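PDB 2PNW: membrane-bound lytic murein transglycosylase from Agrobacterium tumefaciens, which probably cleaves the glycosidic bonds between N-acetylmuramic acid and N-acetylglucosamine in peptidoglycan, as lytic transglycosylases of the MltA family do. Local coordinates for residues P119-P124 / Y258-R262; Y155-R159 / K209-V213; K180-F184 / V248-L252. All coordinates share one frame; numbering follows the deposited sequence.

Overall arrangement
All three contacts lie within the region 97-262 assigned to the MltA-specific insert domain, and their centres are about 17 to 20 Å from the centre of the chain. Contact 1 closes the longest loop, and the other two are nested inside it. Contact 2 is about 12 Å from contact 1, centre to centre; it joins it where Ala210 N lies 2.9 Å from Tyr258 O, a probable hydrogen bond, and where Phe260 packs on Phe156. Contact 3 is about 16 Å from each of the others, centre to centre. Leu183 packs against Pro119 and Ile120 of contact 1, while Arg159 of contact 2 touches Phe184 and Leu252.

Contact 1 of 3, residues P119-P124 / Y258-R262; sequences PIYRRP and YIFFR
A backbone hydrogen bond joins Tyr121, at the end of strand 118-121, to Phe261 of strand 259-263. Phe261 N donates to Tyr121 O over 3.1 Å; the N-H...O angle of 170° makes the bond nearly straight, and the donor lies in the carbonyl plane. One residue on, Arg122 CA approaches Phe261 O at 3.2 Å in a CA-H...O contact. The axes of the short strand segments cross at 76°, consistent with a local junction rather than an extended sheet pairing, and three waters make further links. One accepts from Tyr121 N and donates to Ile259 O, another accepts from Arg123 N and donates to Phe261 O, and the third joins Pro119 O to the Tyr258 hydroxyl.

Aromatic packing centres on Phe260. Pro124 CD sits over the middle of its ring, 3.8 Å from the centroid, a CH-pi contact; Tyr258 CD2, two residues earlier in the chain, lies over the opposite face, toward the rim. At the ring edge, Tyr121 CB comes within 3.7 Å of Phe260 CD1. The torsion that places CG of Phe260 beside its backbone N (chi1 -62°) carries the ring in between Pro124 and Tyr258.

Tyr258 brings its hydroxyl to the edge of the Tyr121 ring, near the ring plane, with OH 3.3 Å from Tyr121 CD2. Ile120 CG2 adds an apolar contact, 4.0 Å from Phe261 CD2. Beyond the two segments, His187 meets both Tyr258 and Phe261 edge-to-face, and the guanidinium of Arg123 turns away to Asp129 and Leu127 O.

The chemistry is thus divided: one direct bond and the waters satisfy backbone groups where the strands cross, while the mostly buried rings supply the apolar cohesion.

Contact 2 of 3, residues Y155-R159 / K209-V213; sequences YFPDR and KAGHV
His212 points its imidazole edge at the backbone of Phe156 and Pro157, with both carbonyl oxygens in the ring plane. NE2 reaches Phe156 O at 2.7 Å, but the N-H...O angle of 128° marks a bent, weak bond; Pro157 O, at 3.3 Å and 147°, is a second weak acceptor. The bending is consistent with one N-H shared between two oxygens. CG of His212 lies beside its backbone N (chi1 -43°), a turn that directs NE2 toward this pair, while ND1 bonds to Tyr143 OH.

Asp158 CB lies 3.7 Å from His212 CD2, while OD1 caps helix 159-163 at Ala161 N and OD2 pairs with Arg256.

The Phe156 ring approaches Ala210 obliquely, CD2 to CB 3.9 Å, and carries Pro157 CD over one face; Phe156 CB also comes within 3.4 Å of Ala210 O. A water accepts from Phe156 N and donates to Ala210 O, bridging the two backbones.

With NE2 acting as donor and ND1 bonded to a hydroxyl, the imidazole's rotation is probably restrained. The two loops are therefore joined by a buried histidine whose N-H makes weak bonds to two backbone carbonyls, by a water and by the Phe156-Ala210 packing.

Contact 3 of 3, residues K180-F184 / V248-L252; sequences KVDLF and VDGVL
Lys180 and Asp249 form the salt bridge of this contact, NZ to OD1 at 2.7 Å. The ammonium meets OD1 on its syn side but 34° out of the carboxylate plane, and OD2 is more distant, so the grip is one-sided. Lys180 holds CG between its backbone N and carbonyl carbon (chi1 74°), and the chain then runs extended across to the other helix, meeting the aspartate side chain at about a right angle.

Beneath the charged pair, the lysine's aliphatic portion joins the packing, CE lying 3.9 Å from Val248 CG1. That same methyl also touches Val181 CG2, at 4.0 Å. Deeper, Leu252 and Phe184 lie alongside one another, pointing opposite ways, and Leu252 CD2 settles over the centre of the ring, 3.8 Å from the centroid, in a CH-pi contact; Phe184 CE1 approaches Leu252 O at 3.6 Å. Ile217 of helix 217-223 touches both residues, while Leu241 of helix 234-243 packs on the two valines.

The segment axes run at 11° to each other and 11.7 Å apart, a wide spacing bridged mainly by side chains. This is a near-parallel helix pair within the MltA-specific insert, with an apolar interior edged by a salt bridge.

Contact 1 of 3, residues P119-P124 / Y258-R262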
loop_
_atom_site.group_PDB
_atom_site.type_symbol
_atom_site.label_atom_id
_atom_site.label_comp_id
_atom_site.label_asym_id
_atom_site.label_seq_id
_atom_site.Cartn_x
_atom_site.Cartn_y
_atom_site.Cartn_z
ATOM N N PRO A 119 -21.935 5.075 3.896
ATOM C CA PRO A 119 -21.823 4.089 2.813
ATOM C C PRO A 119 -20.373 3.814 2.405
ATOM O O PRO A 119 -19.486 4.684 2.544
ATOM C CB PRO A 119 -22.596 4.738 1.671
ATOM C CG PRO A 119 -22.509 6.251 1.953
ATOM C CD PRO A 119 -22.624 6.312 3.471
ATOM N N ILE A 120 -20.160 2.607 1.885
ATOM C CA ILE A 120 -18.917 2.221 1.242
ATOM C C ILE A 120 -19.303 1.964 -0.210
ATOM O O ILE A 120 -20.224 1.196 -0.464
ATOM C CB ILE A 120 -18.361 0.928 1.866
ATOM C CG1 ILE A 120 -18.149 1.134 3.377
ATOM C CG2 ILE A 120 -17.049 0.558 1.188
ATOM C CD1 ILE A 120 -17.765 -0.159 4.149
ATOM N N TYR A 121 -18.641 2.638 -1.160
ATOM C CA TYR A 121 -19.106 2.638 -2.549
ATOM C C TYR A 121 -18.234 1.821 -3.494
ATOM O O TYR A 121 -17.001 1.853 -3.383
ATOM C CB TYR A 121 -19.113 4.069 -3.082
ATOM C CG TYR A 121 -20.224 4.950 -2.538
ATOM C CD1 TYR A 121 -21.571 4.688 -2.836
ATOM C CD2 TYR A 121 -19.917 6.061 -1.734
ATOM C CE1 TYR A 121 -22.604 5.529 -2.341
ATOM C CE2 TYR A 121 -20.937 6.906 -1.228
ATOM C CZ TYR A 121 -22.264 6.641 -1.547
ATOM O OH TYR A 121 -23.252 7.486 -1.055
ATOM N N ARG A 122 -18.880 1.136 -4.445
ATOM C CA ARG A 122 -18.181 0.553 -5.599
ATOM C C ARG A 122 -17.899 1.671 -6.585
ATOM O O ARG A 122 -18.427 2.780 -6.446
ATOM C CB ARG A 122 -19.085 -0.430 -6.378
ATOM C CG ARG A 122 -19.580 -1.645 -5.671
ATOM C CD ARG A 122 -20.348 -2.516 -6.714
ATOM N NE ARG A 122 -21.744 -2.135 -6.915
ATOM C CZ ARG A 122 -22.232 -1.550 -8.006
ATOM N NH1 ARG A 122 -21.438 -1.281 -9.045
ATOM N NH2 ARG A 122 -23.531 -1.273 -8.088
ATOM N N ARG A 123 -17.117 1.361 -7.628
ATOM C CA ARG A 123 -16.791 2.370 -8.628
ATOM C C ARG A 123 -18.025 2.749 -9.465
ATOM O O ARG A 123 -18.649 1.877 -10.092
ATOM C CB ARG A 123 -15.692 1.831 -9.544
ATOM C CG ARG A 123 -15.193 2.852 -10.557
ATOM C CD ARG A 123 -14.198 2.149 -11.481
ATOM N NE ARG A 123 -13.663 3.089 -12.465
ATOM C CZ ARG A 123 -12.507 2.914 -13.101
ATOM N NH1 ARG A 123 -11.760 1.828 -12.862
ATOM N NH2 ARG A 123 -12.113 3.838 -13.988
ATOM N N PRO A 124 -18.381 4.050 -9.493
ATOM C CA PRO A 124 -19.491 4.530 -10.340
ATOM C C PRO A 124 -19.132 4.337 -11.813
ATOM O O PRO A 124 -17.976 4.528 -12.175
ATOM C CB PRO A 124 -19.541 6.034 -10.031
ATOM C CG PRO A 124 -18.865 6.173 -8.672
ATOM C CD PRO A 124 -17.777 5.149 -8.707
ATOM N N TYR A 258 -10.915 10.309 -2.739
ATOM C CA TYR A 258 -11.920 9.385 -2.189
ATOM C C TYR A 258 -11.724 8.059 -2.905
ATOM O O TYR A 258 -11.595 8.037 -4.141
ATOM C CB TYR A 258 -13.330 9.912 -2.474
ATOM C CG TYR A 258 -14.462 9.177 -1.748
ATOM C CD1 TYR A 258 -14.951 9.648 -0.530
ATOM C CD2 TYR A 258 -15.034 8.019 -2.282
ATOM C CE1 TYR A 258 -16.001 8.965 0.162
ATOM C CE2 TYR A 258 -16.077 7.339 -1.611
ATOM C CZ TYR A 258 -16.565 7.838 -0.401
ATOM O OH TYR A 258 -17.599 7.187 0.260
ATOM N N ILE A 259 -11.689 6.987 -2.121
ATOM C CA ILE A 259 -11.391 5.640 -2.628
ATOM C C ILE A 259 -12.677 4.863 -2.896
ATOM O O ILE A 259 -13.600 4.846 -2.063
ATOM C CB ILE A 259 -10.480 4.833 -1.646
ATOM C CG1 ILE A 259 -9.182 5.596 -1.339
ATOM C CG2 ILE A 259 -10.203 3.370 -2.217
ATOM C CD1 ILE A 259 -8.426 6.134 -2.614
ATOM N N PHE A 260 -12.756 4.258 -4.084
ATOM C CA PHE A 260 -13.858 3.316 -4.395
ATOM C C PHE A 260 -13.301 1.901 -4.388
ATOM O O PHE A 260 -12.134 1.693 -4.695
ATOM C CB PHE A 260 -14.489 3.634 -5.762
ATOM C CG PHE A 260 -15.100 4.999 -5.814
ATOM C CD1 PHE A 260 -16.343 5.222 -5.228
ATOM C CD2 PHE A 260 -14.415 6.067 -6.380
ATOM C CE1 PHE A 260 -16.922 6.489 -5.255
ATOM C CE2 PHE A 260 -15.002 7.346 -6.414
ATOM C CZ PHE A 260 -16.249 7.541 -5.826
ATOM N N PHE A 261 -14.132 0.950 -3.962
ATOM C CA PHE A 261 -13.679 -0.401 -3.639
ATOM C C PHE A 261 -14.400 -1.420 -4.510
ATOM O O PHE A 261 -15.454 -1.135 -5.104
ATOM C CB PHE A 261 -13.958 -0.712 -2.132
ATOM C CG PHE A 261 -13.148 0.126 -1.179
ATOM C CD1 PHE A 261 -11.910 -0.300 -0.740
ATOM C CD2 PHE A 261 -13.639 1.358 -0.731
ATOM C CE1 PHE A 261 -11.127 0.488 0.161
ATOM C CE2 PHE A 261 -12.878 2.148 0.140
ATOM C CZ PHE A 261 -11.627 1.718 0.587
ATOM N N ARG A 262 -13.818 -2.618 -4.573
ATOM C CA ARG A 262 -14.477 -3.803 -5.121
ATOM C C ARG A 262 -14.289 -4.938 -4.117
ATOM O O ARG A 262 -13.305 -4.969 -3.386
ATOM C CB ARG A 262 -13.827 -4.220 -6.455
ATOM C CG ARG A 262 -12.355 -4.606 -6.318
ATOM C CD ARG A 262 -11.739 -5.035 -7.670
ATOM N NE ARG A 262 -10.383 -5.606 -7.541
ATOM C CZ ARG A 262 -10.110 -6.896 -7.289
ATOM N NH1 ARG A 262 -11.082 -7.785 -7.086
ATOM N NH2 ARG A 262 -8.847 -7.302 -7.206
HETATM O O HOH W 1 -16.520 4.825 1.228
HETATM O O HOH W 2 -16.032 3.853 -1.220
HETATM O O HOH W 3 -15.955 -1.259 -7.785
#

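Contact 2 of 3, residues Y155-R159 / K209-V213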
loop_
_atom_site.group_PDB
_atom_site.type_symbol
_atom_site.label_atom_id
_atom_site.label_comp_id
_atom_site.label_asym_id
_atom_site.label_seq_id
_atom_site.Cartn_x
_atom_site.Cartn_y
_atom_site.Cartn_z
ATOM N N TYR A 155 -14.153 17.081 -13.786
ATOM C CA TYR A 155 -13.584 16.517 -12.557
ATOM C C TYR A 155 -14.665 15.774 -11.753
ATOM O O TYR A 155 -15.806 16.262 -11.642
ATOM C CB TYR A 155 -12.943 17.642 -11.707
ATOM C CG TYR A 155 -11.686 18.179 -12.349
ATOM C CD1 TYR A 155 -10.516 17.417 -12.377
ATOM C CD2 TYR A 155 -11.690 19.431 -12.982
ATOM C CE1 TYR A 155 -9.357 17.896 -12.996
ATOM C CE2 TYR A 155 -10.548 19.920 -13.614
ATOM C CZ TYR A 155 -9.398 19.141 -13.613
ATOM O OH TYR A 155 -8.276 19.617 -14.196
ATOM N N PHE A 156 -14.298 14.632 -11.164
ATOM C CA PHE A 156 -15.239 13.891 -10.340
ATOM C C PHE A 156 -15.376 14.643 -9.005
ATOM O O PHE A 156 -14.406 15.271 -8.559
ATOM C CB PHE A 156 -14.767 12.443 -10.132
ATOM C CG PHE A 156 -15.859 11.543 -9.659
ATOM C CD1 PHE A 156 -16.742 10.952 -10.567
ATOM C CD2 PHE A 156 -16.070 11.357 -8.279
ATOM C CE1 PHE A 156 -17.795 10.130 -10.099
ATOM C CE2 PHE A 156 -17.115 10.561 -7.821
ATOM C CZ PHE A 156 -17.965 9.949 -8.729
ATOM N N PRO A 157 -16.578 14.629 -8.395
ATOM C CA PRO A 157 -16.746 15.235 -7.057
ATOM C C PRO A 157 -15.671 14.789 -6.042
ATOM O O PRO A 157 -15.091 13.708 -6.190
ATOM C CB PRO A 157 -18.109 14.704 -6.638
ATOM C CG PRO A 157 -18.859 14.621 -7.912
ATOM C CD PRO A 157 -17.866 14.083 -8.897
ATOM N N ASP A 158 -15.401 15.613 -5.025
ATOM C CA ASP A 158 -14.397 15.269 -4.009
ATOM C C ASP A 158 -15.024 14.577 -2.800
ATOM O O ASP A 158 -16.220 14.388 -2.767
ATOM C CB ASP A 158 -13.563 16.511 -3.576
ATOM C CG ASP A 158 -14.394 17.578 -2.885
ATOM O OD1 ASP A 158 -15.606 17.386 -2.633
ATOM O OD2 ASP A 158 -13.810 18.635 -2.576
ATOM N N ARG A 159 -14.195 14.192 -1.831
ATOM C CA ARG A 159 -14.651 13.466 -0.652
ATOM C C ARG A 159 -15.837 14.182 0.015
ATOM O O ARG A 159 -16.871 13.561 0.349
ATOM C CB ARG A 159 -13.479 13.319 0.339
ATOM C CG ARG A 159 -13.861 12.658 1.690
ATOM C CD ARG A 159 -12.658 12.493 2.592
ATOM N NE ARG A 159 -11.680 11.559 2.040
ATOM C CZ ARG A 159 -11.836 10.228 2.053
ATOM N NH1 ARG A 159 -12.929 9.694 2.609
ATOM N NH2 ARG A 159 -10.890 9.453 1.527
ATOM N N LYS A 209 -10.400 5.777 -7.759
ATOM C CA LYS A 209 -10.505 6.917 -6.863
ATOM C C LYS A 209 -11.040 8.117 -7.624
ATOM O O LYS A 209 -10.935 8.186 -8.838
ATOM C CB LYS A 209 -9.153 7.221 -6.200
ATOM C CG LYS A 209 -8.017 7.563 -7.203
ATOM C CD LYS A 209 -6.649 7.688 -6.499
ATOM C CE LYS A 209 -5.579 7.944 -7.557
ATOM N NZ LYS A 209 -4.285 8.322 -6.902
ATOM N N ALA A 210 -11.587 9.079 -6.892
ATOM C CA ALA A 210 -12.141 10.292 -7.491
ATOM C C ALA A 210 -11.146 11.023 -8.422
ATOM O O ALA A 210 -11.564 11.649 -9.391
ATOM C CB ALA A 210 -12.660 11.229 -6.370
ATOM N N GLY A 211 -9.858 10.972 -8.101
ATOM C CA GLY A 211 -8.787 11.536 -8.965
ATOM C C GLY A 211 -7.925 12.568 -8.249
ATOM O O GLY A 211 -6.732 12.783 -8.593
ATOM N N HIS A 212 -8.524 13.207 -7.239
ATOM C CA HIS A 212 -7.844 14.284 -6.488
ATOM C C HIS A 212 -6.653 13.766 -5.726
ATOM O O HIS A 212 -6.596 12.591 -5.344
ATOM C CB HIS A 212 -8.835 14.971 -5.536
ATOM C CG HIS A 212 -10.154 15.218 -6.179
ATOM N ND1 HIS A 212 -10.305 16.100 -7.222
ATOM C CD2 HIS A 212 -11.372 14.660 -5.973
ATOM C CE1 HIS A 212 -11.564 16.090 -7.626
ATOM N NE2 HIS A 212 -12.233 15.223 -6.882
ATOM N N VAL A 213 -5.699 14.655 -5.485
ATOM C CA VAL A 213 -4.498 14.311 -4.725
ATOM C C VAL A 213 -4.882 13.874 -3.308
ATOM O O VAL A 213 -5.906 14.328 -2.748
ATOM C CB VAL A 213 -3.478 15.522 -4.690
ATOM C CG1 VAL A 213 -4.022 16.689 -3.833
ATOM C CG2 VAL A 213 -2.102 15.080 -4.203
HETATM O O HOH W 4 -11.593 13.500 -11.290
#

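Contact 3 of 3, residues K180-F184 / V248-L252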
loop_
_atom_site.group_PDB
_atom_site.type_symbol
_atom_site.label_atom_id
_atom_site.label_comp_id
_atom_site.label_asym_id
_atom_site.label_seq_id
_atom_site.Cartn_x
_atom_site.Cartn_y
_atom_site.Cartn_z
ATOM N N LYS A 180 -17.328 7.031 10.868
ATOM C CA LYS A 180 -16.715 7.736 9.731
ATOM C C LYS A 180 -15.190 7.744 9.801
ATOM O O LYS A 180 -14.521 7.673 8.761
ATOM C CB LYS A 180 -17.335 9.135 9.470
ATOM C CG LYS A 180 -16.979 10.236 10.415
ATOM C CD LYS A 180 -17.841 11.469 10.092
ATOM C CE LYS A 180 -18.044 12.340 11.308
ATOM N NZ LYS A 180 -18.958 13.486 10.958
ATOM N N VAL A 181 -14.624 7.790 11.015
ATOM C CA VAL A 181 -13.180 7.787 11.138
ATOM C C VAL A 181 -12.591 6.416 10.782
ATOM O O VAL A 181 -11.556 6.328 10.110
ATOM C CB VAL A 181 -12.700 8.286 12.522
ATOM C CG1 VAL A 181 -11.187 8.096 12.641
ATOM C CG2 VAL A 181 -13.058 9.790 12.657
ATOM N N ASP A 182 -13.257 5.344 11.215
ATOM C CA ASP A 182 -12.749 4.012 10.921
ATOM C C ASP A 182 -12.791 3.815 9.401
ATOM O O ASP A 182 -11.840 3.264 8.819
ATOM C CB ASP A 182 -13.575 2.927 11.625
ATOM C CG ASP A 182 -13.256 2.805 13.137
ATOM O OD1 ASP A 182 -12.273 3.396 13.595
ATOM O OD2 ASP A 182 -14.004 2.109 13.857
ATOM N N LEU A 183 -13.878 4.254 8.765
ATOM C CA LEU A 183 -13.967 4.149 7.303
ATOM C C LEU A 183 -12.910 5.011 6.597
ATOM O O LEU A 183 -12.307 4.594 5.594
ATOM C CB LEU A 183 -15.371 4.506 6.828
ATOM C CG LEU A 183 -15.564 4.522 5.310
ATOM C CD1 LEU A 183 -15.203 3.164 4.667
ATOM C CD2 LEU A 183 -17.006 4.899 5.039
ATOM N N PHE A 184 -12.700 6.241 7.086
ATOM C CA PHE A 184 -11.599 7.062 6.562
ATOM C C PHE A 184 -10.266 6.329 6.565
ATOM O O PHE A 184 -9.530 6.326 5.554
ATOM C CB PHE A 184 -11.494 8.425 7.322
ATOM C CG PHE A 184 -10.483 9.377 6.707
ATOM C CD1 PHE A 184 -10.873 10.278 5.719
ATOM C CD2 PHE A 184 -9.146 9.338 7.093
ATOM C CE1 PHE A 184 -9.952 11.186 5.162
ATOM C CE2 PHE A 184 -8.205 10.233 6.526
ATOM C CZ PHE A 184 -8.628 11.151 5.541
ATOM N N VAL A 248 -14.340 17.071 12.973
ATOM C CA VAL A 248 -13.891 15.902 12.213
ATOM C C VAL A 248 -14.088 16.106 10.713
ATOM O O VAL A 248 -13.136 15.919 9.961
ATOM C CB VAL A 248 -14.548 14.602 12.729
ATOM C CG1 VAL A 248 -14.355 13.453 11.704
ATOM C CG2 VAL A 248 -13.942 14.252 14.060
ATOM N N ASP A 249 -15.287 16.500 10.278
ATOM C CA ASP A 249 -15.536 16.642 8.824
ATOM C C ASP A 249 -14.559 17.592 8.161
ATOM O O ASP A 249 -14.045 17.298 7.082
ATOM C CB ASP A 249 -16.984 17.072 8.501
ATOM C CG ASP A 249 -17.999 16.010 8.823
ATOM O OD1 ASP A 249 -17.626 14.825 8.987
ATOM O OD2 ASP A 249 -19.198 16.359 8.907
ATOM N N GLY A 250 -14.297 18.746 8.782
ATOM C CA GLY A 250 -13.385 19.733 8.175
ATOM C C GLY A 250 -12.001 19.172 7.933
ATOM O O GLY A 250 -11.362 19.463 6.914
ATOM N N VAL A 251 -11.539 18.351 8.879
ATOM C CA VAL A 251 -10.235 17.741 8.801
ATOM C C VAL A 251 -10.242 16.611 7.751
ATOM O O VAL A 251 -9.363 16.554 6.920
ATOM C CB VAL A 251 -9.790 17.213 10.184
ATOM C CG1 VAL A 251 -8.506 16.355 10.071
ATOM C CG2 VAL A 251 -9.564 18.411 11.169
ATOM N N LEU A 252 -11.204 15.695 7.831
ATOM C CA LEU A 252 -11.224 14.585 6.845
ATOM C C LEU A 252 -11.347 15.130 5.428
ATOM O O LEU A 252 -10.727 14.614 4.496
ATOM C CB LEU A 252 -12.400 13.649 7.117
ATOM C CG LEU A 252 -12.350 12.986 8.507
ATOM C CD1 LEU A 252 -13.371 11.823 8.560
ATOM C CD2 LEU A 252 -10.910 12.519 8.874
#